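ABC transporter periplasmic peptide-binding protein (Pseudoalteromonas, PDB 4QFL) binds dipeptides in the periplasm, here Ala-Phe, and probably delivers them to an ABC transporter for uptake. Local coordinates at residues Asn464-Leu475 with Tyr486-Ile494. Residues are numbered along the deposited sequence; the frame is centred on the assembly and turned at random.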
loop_
_atom_site.group_PDB
_atom_site.type_symbol
_atom_site.label_atom_id
_atom_site.label_comp_id
_atom_site.label_asym_id
_atom_site.label_seq_id
_atom_site.Cartn_x
_atom_site.Cartn_y
_atom_site.Cartn_z
ATOM N N ASN A 464 -6.141 9.120 -18.293
ATOM C CA ASN A 464 -6.011 10.468 -18.838
ATOM C C ASN A 464 -4.551 10.703 -19.219
ATOM O O ASN A 464 -3.710 11.022 -18.370
ATOM C CB ASN A 464 -6.498 11.497 -17.810
ATOM C CG ASN A 464 -6.538 12.913 -18.360
ATOM O OD1 ASN A 464 -5.663 13.321 -19.110
ATOM N ND2 ASN A 464 -7.564 13.666 -17.983
ATOM N N PRO A 465 -4.228 10.504 -20.502
ATOM C CA PRO A 465 -2.825 10.625 -20.921
ATOM C C PRO A 465 -2.232 12.013 -20.634
ATOM O O PRO A 465 -1.036 12.154 -20.414
ATOM C CB PRO A 465 -2.890 10.336 -22.428
ATOM C CG PRO A 465 -4.113 9.437 -22.583
ATOM C CD PRO A 465 -5.097 9.982 -21.576
ATOM N N GLU A 466 -3.085 13.026 -20.633
ATOM C CA GLU A 466 -2.688 14.384 -20.317
ATOM C C GLU A 466 -2.151 14.472 -18.887
ATOM O O GLU A 466 -1.107 15.071 -18.641
ATOM C CB GLU A 466 -3.884 15.307 -20.520
ATOM C CG GLU A 466 -4.235 15.537 -22.005
ATOM C CD GLU A 466 -4.795 14.305 -22.755
ATOM O OE1 GLU A 466 -4.430 14.140 -23.945
ATOM O OE2 GLU A 466 -5.614 13.531 -22.188
ATOM N N PHE A 467 -2.872 13.854 -17.963
ATOM C CA PHE A 467 -2.462 13.720 -16.565
ATOM C C PHE A 467 -1.137 12.965 -16.470
ATOM O O PHE A 467 -0.215 13.397 -15.788
ATOM C CB PHE A 467 -3.567 12.981 -15.787
ATOM C CG PHE A 467 -3.213 12.670 -14.364
ATOM C CD1 PHE A 467 -3.236 13.655 -13.396
ATOM C CD2 PHE A 467 -2.871 11.384 -13.991
ATOM C CE1 PHE A 467 -2.918 13.354 -12.090
ATOM C CE2 PHE A 467 -2.549 11.089 -12.692
ATOM C CZ PHE A 467 -2.570 12.066 -11.749
ATOM N N ASP A 468 -1.046 11.846 -17.187
ATOM C CA ASP A 468 0.124 10.961 -17.122
ATOM C C ASP A 468 1.370 11.675 -17.601
ATOM O O ASP A 468 2.473 11.435 -17.107
ATOM C CB ASP A 468 -0.078 9.718 -17.998
ATOM C CG ASP A 468 -1.021 8.709 -17.385
ATOM O OD1 ASP A 468 -1.698 9.045 -16.385
ATOM O OD2 ASP A 468 -1.094 7.583 -17.915
ATOM N N LEU A 469 1.186 12.541 -18.589
ATOM C CA LEU A 469 2.296 13.298 -19.135
ATOM C C LEU A 469 2.905 14.172 -18.045
ATOM O O LEU A 469 4.123 14.319 -17.969
ATOM C CB LEU A 469 1.846 14.142 -20.327
ATOM C CG LEU A 469 2.980 14.794 -21.102
ATOM C CD1 LEU A 469 4.021 13.752 -21.476
ATOM C CD2 LEU A 469 2.420 15.455 -22.324
ATOM N N LEU A 470 2.063 14.748 -17.195
ATOM C CA LEU A 470 2.573 15.500 -16.055
ATOM C C LEU A 470 3.440 14.611 -15.176
ATOM O O LEU A 470 4.478 15.038 -14.672
ATOM C CB LEU A 470 1.420 16.073 -15.225
ATOM C CG LEU A 470 0.613 17.218 -15.835
ATOM C CD1 LEU A 470 -0.598 17.563 -14.975
ATOM C CD2 LEU A 470 1.516 18.424 -16.029
ATOM N N LEU A 471 3.007 13.371 -14.984
ATOM C CA LEU A 471 3.734 12.452 -14.120
ATOM C C LEU A 471 5.100 12.116 -14.725
ATOM O O LEU A 471 6.115 12.064 -14.031
ATOM C CB LEU A 471 2.911 11.181 -13.871
ATOM C CG LEU A 471 1.492 11.342 -13.307
ATOM C CD1 LEU A 471 0.914 9.996 -12.915
ATOM C CD2 LEU A 471 1.475 12.268 -12.116
ATOM N N THR A 472 5.119 11.905 -16.032
ATOM C CA THR A 472 6.346 11.567 -16.727
ATOM C C THR A 472 7.376 12.688 -16.654
ATOM O O THR A 472 8.559 12.446 -16.408
ATOM C CB THR A 472 6.042 11.266 -18.186
ATOM O OG1 THR A 472 5.153 10.148 -18.233
ATOM C CG2 THR A 472 7.323 10.937 -18.943
ATOM N N LYS A 473 6.923 13.918 -16.873
ATOM C CA LYS A 473 7.823 15.061 -16.830
ATOM C C LYS A 473 8.421 15.237 -15.433
ATOM O O LYS A 473 9.607 15.540 -15.290
ATOM C CB LYS A 473 7.104 16.321 -17.309
ATOM C CG LYS A 473 6.572 16.177 -18.728
ATOM C CD LYS A 473 5.941 17.455 -19.247
ATOM C CE LYS A 473 5.533 17.300 -20.706
ATOM N NZ LYS A 473 5.129 18.598 -21.303
ATOM N N ALA A 474 7.602 15.010 -14.410
ATOM C CA ALA A 474 8.050 15.073 -13.017
ATOM C C ALA A 474 9.086 14.001 -12.724
ATOM O O ALA A 474 9.892 14.137 -11.809
ATOM C CB ALA A 474 6.864 14.933 -12.070
ATOM N N LEU A 475 9.068 12.931 -13.507
ATOM C CA LEU A 475 10.029 11.853 -13.343
ATOM C C LEU A 475 11.235 12.040 -14.265
ATOM O O LEU A 475 12.255 11.367 -14.112
ATOM C CB LEU A 475 9.359 10.508 -13.599
ATOM C CG LEU A 475 8.294 10.137 -12.566
ATOM C CD1 LEU A 475 7.791 8.736 -12.826
ATOM C CD2 LEU A 475 8.828 10.251 -11.146
ATOM N N TYR A 486 5.175 20.237 -11.717
ATOM C CA TYR A 486 4.348 19.216 -12.329
ATOM C C TYR A 486 3.378 18.608 -11.321
ATOM O O TYR A 486 2.204 18.415 -11.626
ATOM C CB TYR A 486 5.225 18.158 -13.005
ATOM C CG TYR A 486 5.981 18.742 -14.171
ATOM C CD1 TYR A 486 5.296 19.315 -15.235
ATOM C CD2 TYR A 486 7.367 18.749 -14.207
ATOM C CE1 TYR A 486 5.971 19.873 -16.310
ATOM C CE2 TYR A 486 8.054 19.309 -15.289
ATOM C CZ TYR A 486 7.345 19.867 -16.334
ATOM O OH TYR A 486 7.995 20.431 -17.412
ATOM N N TYR A 487 3.859 18.330 -10.115
ATOM C CA TYR A 487 2.972 17.813 -9.080
ATOM C C TYR A 487 1.905 18.829 -8.713
ATOM O O TYR A 487 0.789 18.454 -8.385
ATOM C CB TYR A 487 3.751 17.327 -7.858
ATOM C CG TYR A 487 4.526 16.080 -8.171
ATOM C CD1 TYR A 487 3.926 15.036 -8.868
ATOM C CD2 TYR A 487 5.863 15.952 -7.819
ATOM C CE1 TYR A 487 4.631 13.895 -9.191
ATOM C CE2 TYR A 487 6.580 14.807 -8.132
ATOM C CZ TYR A 487 5.958 13.785 -8.822
ATOM O OH TYR A 487 6.660 12.642 -9.144
ATOM N N ASP A 488 2.236 20.116 -8.785
ATOM C CA ASP A 488 1.218 21.142 -8.598
ATOM C C ASP A 488 0.125 21.016 -9.655
ATOM O O ASP A 488 -1.068 21.043 -9.344
ATOM C CB ASP A 488 1.826 22.546 -8.665
ATOM C CG ASP A 488 2.616 22.901 -7.429
ATOM O OD1 ASP A 488 2.442 22.219 -6.409
ATOM O OD2 ASP A 488 3.407 23.867 -7.468
ATOM N N ALA A 489 0.539 20.897 -10.910
ATOM C CA ALA A 489 -0.425 20.850 -11.993
ATOM C C ALA A 489 -1.262 19.582 -11.853
ATOM O O ALA A 489 -2.452 19.567 -12.184
ATOM C CB ALA A 489 0.291 20.900 -13.347
ATOM N N ALA A 490 -0.635 18.522 -11.348
ATOM C CA ALA A 490 -1.309 17.240 -11.201
ATOM C C ALA A 490 -2.402 17.310 -10.143
ATOM O O ALA A 490 -3.502 16.780 -10.326
ATOM C CB ALA A 490 -0.311 16.151 -10.859
ATOM N N GLN A 491 -2.093 17.950 -9.021
ATOM C CA GLN A 491 -3.065 18.063 -7.945
ATOM C C GLN A 491 -4.266 18.863 -8.417
ATOM O O GLN A 491 -5.410 18.537 -8.095
ATOM C CB GLN A 491 -2.442 18.712 -6.710
ATOM C CG GLN A 491 -1.447 17.831 -6.013
ATOM C CD GLN A 491 -0.621 18.575 -4.992
ATOM O OE1 GLN A 491 -1.011 18.689 -3.836
ATOM N NE2 GLN A 491 0.527 19.076 -5.407
ATOM N N SER A 492 -4.001 19.914 -9.185
ATOM C CA SER A 492 -5.067 20.768 -9.701
ATOM C C SER A 492 -6.020 20.025 -10.644
ATOM O O SER A 492 -7.248 20.199 -10.580
ATOM C CB SER A 492 -4.472 21.983 -10.402
ATOM O OG SER A 492 -3.846 22.824 -9.457
ATOM N N MET A 493 -5.443 19.202 -11.512
ATOM C CA MET A 493 -6.212 18.468 -12.505
ATOM C C MET A 493 -7.152 17.490 -11.823
ATOM O O MET A 493 -8.309 17.348 -12.211
ATOM C CB MET A 493 -5.277 17.742 -13.470
ATOM C CG MET A 493 -5.969 17.261 -14.732
ATOM S SD MET A 493 -4.876 16.508 -15.950
ATOM C CE MET A 493 -3.822 17.883 -16.359
ATOM N N ILE A 494 -6.653 16.829 -10.787
ATOM C CA ILE A 494 -7.458 15.881 -10.043
ATOM C C ILE A 494 -8.695 16.566 -9.449
ATOM O O ILE A 494 -9.789 16.003 -9.460
ATOM C CB ILE A 494 -6.609 15.192 -8.969
ATOM C CG1 ILE A 494 -5.559 14.305 -9.642
ATOM C CG2 ILE A 494 -7.488 14.390 -8.030
ATOM C CD1 ILE A 494 -4.499 13.729 -8.691
HETATM O O HOH W 1 5.542 11.287 -11.286
#
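Leu470 fits as a knob into a hole formed by Tyr486, Ala489, Ala490 and Met493. Its CG lies anti to the carbonyl carbon (chi1 -71°), which turns the branch toward the other helix. The two methyls meet different walls. Leu470 CD1 meets Met493 CE at 3.5 Å, while CD2 touches Ala489 CB and also the edge of the Tyr486 ring.

The buried side is closely packed. The Phe467 ring has CE1 3.7 Å from Ile494 CG1 and also near Ala490 CB. Ala474 CB sits over one face of the Tyr487 ring, 3.6 Å from CZ and offset toward the rim. The Tyr487 hydroxyl donates to a water, 2.8 Å from OH, which in turn donates to Leu471 O. The same hydroxyl is hydrogen-bonded to Arg483. The ring of Phe444 meets that of Tyr487, the planes nearly parallel, and Leu448 of helix 445-448 touches both Phe467 and Ile494. The side chain of Ile494 is about 14 Å from the bound phenylalanine. Met493 borders this buried part, with SD at the edge of the Phe467 ring, 5.4 Å from its centroid, a Met-aromatic contact.

The other side faces solvent more. Tyr486 and Lys473 are partly exposed there, yet they touch closely. Lys473 CB stands over the centre of the Tyr486 ring, 3.6 Å from the centroid, in a CH-pi contact. The two side chains cross at about a right angle, with Lys473 CD near Tyr486 CE1, and the lysine then leads away from helix 480-497. An alanine in place of Tyr486 would probably leave Lys473 without its aromatic support and open one wall of the hole around Leu470.

No direct hydrogen bond joins the segments. Their axes approach to 8.9 Å with N-to-C directions 158° apart. Helices 465-475 and 480-497 thus form an antiparallel helical hairpin in this family 5 solute-binding protein, with knob-into-hole packing at Leu470.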